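Gamma-resorcylate decarboxylase (Polaromonas, PDB 4QRO) probably catalyses the manganese-dependent, non-oxidative decarboxylation of gamma-resorcylate (2,6-dihydroxybenzoate) to resorcinol. Local coordinates at residues P102-E107 / S131-S136. Residues are numbered along the deposited sequence; the frame is centred on the assembly and turned at random.
Sequences PMQDPE and SQDNRS
Two loops that follow successive strands of the amidohydrolase barrel, 95-97 and 125-128, meet where Gln104 lies against the backbone of Gln132. The side chain of Gln104 bends at chi2 (82°), curling its amide back so that NE2 donates to Gln132 O over 3.1 Å. That acceptor lies nearly in the amide plane, but the donor sits 23° off the carbonyl plane of Gln132. NE2 also bonds to Val64 O, and OE1 accepts a hydrogen bond from a water, so both ends of this buried amide are held and its rotation is fixed. The same water accepts from Met103 N and hydrogen-bonds Ser131 OG at 2.7 Å; Tyr142 OH is a further hydrogen-bond partner of that OG. Met103 CB packs on Ser131 OG at 3.4 Å.

Loop 102-105 runs straight into helix 106-118, whose N-cap is Asp105, while loop 131-136 forms a type I turn from Asp133 to Ser136. Within that turn Asp133 makes an Asx turn, OD1 accepting from Arg135 N. The guanidinium of Arg135 grips the carboxylate side-on, NE to OD1 at 3.0 Å and NH2 to OD2 at 2.6 Å, both on syn sides. Across the contact, Asp133 OD2 rests 3.5 Å from Gln104 CB, the amide and carboxylate planes turned 50° apart. Gln104 O comes to the guanidinium edge, 3.2 Å from Arg135 NH2. Asp105 OD2 stays 4.2 Å from Arg135 NH1, too long for a salt bridge, though the opposite charges probably still attract. Helix 70-90 borders this side, Ser70 touching both Gln104 and Arg135.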
loop_
_atom_site.group_PDB
_atom_site.type_symbol
_atom_site.label_atom_id
_atom_site.label_comp_id
_atom_site.label_asym_id
_atom_site.label_seq_id
_atom_site.Cartn_x
_atom_site.Cartn_y
_atom_site.Cartn_z
ATOM N N PRO A 102 -9.802 11.700 22.725
ATOM C CA PRO A 102 -10.958 12.159 21.992
ATOM C C PRO A 102 -10.519 13.175 20.962
ATOM O O PRO A 102 -10.646 14.374 21.180
ATOM C CB PRO A 102 -11.823 12.803 23.094
ATOM C CG PRO A 102 -10.826 13.354 24.059
ATOM C CD PRO A 102 -9.707 12.346 24.059
ATOM N N MET A 103 -9.994 12.680 19.839
ATOM C CA MET A 103 -9.395 13.537 18.824
ATOM C C MET A 103 -10.438 14.365 18.068
ATOM O O MET A 103 -10.097 15.265 17.300
ATOM C CB MET A 103 -8.565 12.697 17.866
ATOM C CG MET A 103 -7.390 12.009 18.541
ATOM S SD MET A 103 -6.056 13.084 19.071
ATOM C CE MET A 103 -5.529 13.816 17.516
ATOM N N GLN A 104 -11.710 14.064 18.305
ATOM C CA GLN A 104 -12.818 14.915 17.873
ATOM C C GLN A 104 -12.587 16.388 18.218
ATOM O O GLN A 104 -12.909 17.281 17.449
ATOM C CB GLN A 104 -14.126 14.433 18.528
ATOM C CG GLN A 104 -14.661 13.123 17.930
ATOM C CD GLN A 104 -14.018 11.839 18.473
ATOM O OE1 GLN A 104 -13.188 11.872 19.384
ATOM N NE2 GLN A 104 -14.411 10.703 17.911
ATOM N N ASP A 105 -12.014 16.628 19.385
ATOM C CA ASP A 105 -11.802 17.968 19.870
ATOM C C ASP A 105 -10.314 18.133 20.203
ATOM O O ASP A 105 -9.822 17.475 21.108
ATOM C CB ASP A 105 -12.698 18.149 21.080
ATOM C CG ASP A 105 -12.739 19.583 21.602
ATOM O OD1 ASP A 105 -11.673 20.197 21.764
ATOM O OD2 ASP A 105 -13.844 20.080 21.908
ATOM N N PRO A 106 -9.583 18.982 19.450
ATOM C CA PRO A 106 -8.147 19.123 19.700
ATOM C C PRO A 106 -7.790 19.523 21.140
ATOM O O PRO A 106 -6.822 19.010 21.693
ATOM C CB PRO A 106 -7.741 20.229 18.732
ATOM C CG PRO A 106 -8.653 20.039 17.580
ATOM C CD PRO A 106 -9.972 19.676 18.203
ATOM N N GLU A 107 -8.577 20.424 21.722
ATOM C CA GLU A 107 -8.345 20.887 23.099
ATOM C C GLU A 107 -8.556 19.770 24.106
ATOM O O GLU A 107 -7.728 19.582 24.995
ATOM C CB GLU A 107 -9.281 22.057 23.431
ATOM C CG GLU A 107 -9.138 22.585 24.854
ATOM C CD GLU A 107 -8.335 23.858 24.927
ATOM O OE1 GLU A 107 -7.089 23.783 24.880
ATOM O OE2 GLU A 107 -8.959 24.931 25.043
ATOM N N SER A 131 -11.031 10.518 12.972
ATOM C CA SER A 131 -12.172 10.607 13.878
ATOM C C SER A 131 -13.467 10.999 13.165
ATOM O O SER A 131 -13.474 11.738 12.160
ATOM C CB SER A 131 -11.881 11.621 14.981
ATOM O OG SER A 131 -10.840 11.173 15.789
ATOM N N GLN A 132 -14.554 10.490 13.712
ATOM C CA GLN A 132 -15.900 10.884 13.340
ATOM C C GLN A 132 -16.352 11.900 14.383
ATOM O O GLN A 132 -16.215 11.652 15.573
ATOM C CB GLN A 132 -16.825 9.670 13.340
ATOM C CG GLN A 132 -16.541 8.658 12.226
ATOM C CD GLN A 132 -17.332 7.371 12.390
ATOM O OE1 GLN A 132 -16.915 6.474 13.086
ATOM N NE2 GLN A 132 -18.494 7.291 11.749
ATOM N N ASP A 133 -16.866 13.038 13.931
ATOM C CA ASP A 133 -17.429 14.060 14.816
ATOM C C ASP A 133 -18.684 14.534 14.123
ATOM O O ASP A 133 -18.646 14.901 12.935
ATOM C CB ASP A 133 -16.445 15.224 15.032
ATOM C CG ASP A 133 -16.950 16.276 16.060
ATOM O OD1 ASP A 133 -18.156 16.656 16.131
ATOM O OD2 ASP A 133 -16.095 16.758 16.812
ATOM N N ASN A 134 -19.805 14.466 14.844
ATOM C CA ASN A 134 -21.100 14.946 14.323
ATOM C C ASN A 134 -21.062 16.361 13.776
ATOM O O ASN A 134 -21.819 16.687 12.874
ATOM C CB ASN A 134 -22.212 14.831 15.413
ATOM C CG ASN A 134 -22.704 13.409 15.599
ATOM O OD1 ASN A 134 -22.771 12.636 14.642
ATOM N ND2 ASN A 134 -23.046 13.052 16.827
ATOM N N ARG A 135 -20.176 17.206 14.318
ATOM C CA ARG A 135 -20.035 18.590 13.855
ATOM C C ARG A 135 -19.377 18.740 12.483
ATOM O O ARG A 135 -19.442 19.802 11.884
ATOM C CB ARG A 135 -19.220 19.398 14.853
ATOM C CG ARG A 135 -19.877 19.518 16.238
ATOM C CD ARG A 135 -18.930 20.173 17.226
ATOM N NE ARG A 135 -17.700 19.389 17.371
ATOM C CZ ARG A 135 -16.646 19.737 18.111
ATOM N NH1 ARG A 135 -16.640 20.863 18.809
ATOM N NH2 ARG A 135 -15.590 18.940 18.169
ATOM N N SER A 136 -18.713 17.692 12.014
ATOM C CA SER A 136 -18.010 17.729 10.744
ATOM C C SER A 136 -18.639 16.787 9.711
ATOM O O SER A 136 -18.803 15.579 9.942
ATOM C CB SER A 136 -16.537 17.359 10.960
ATOM O OG SER A 136 -15.808 17.413 9.737
HETATM O O HOH W 1 -11.132 10.432 18.397
#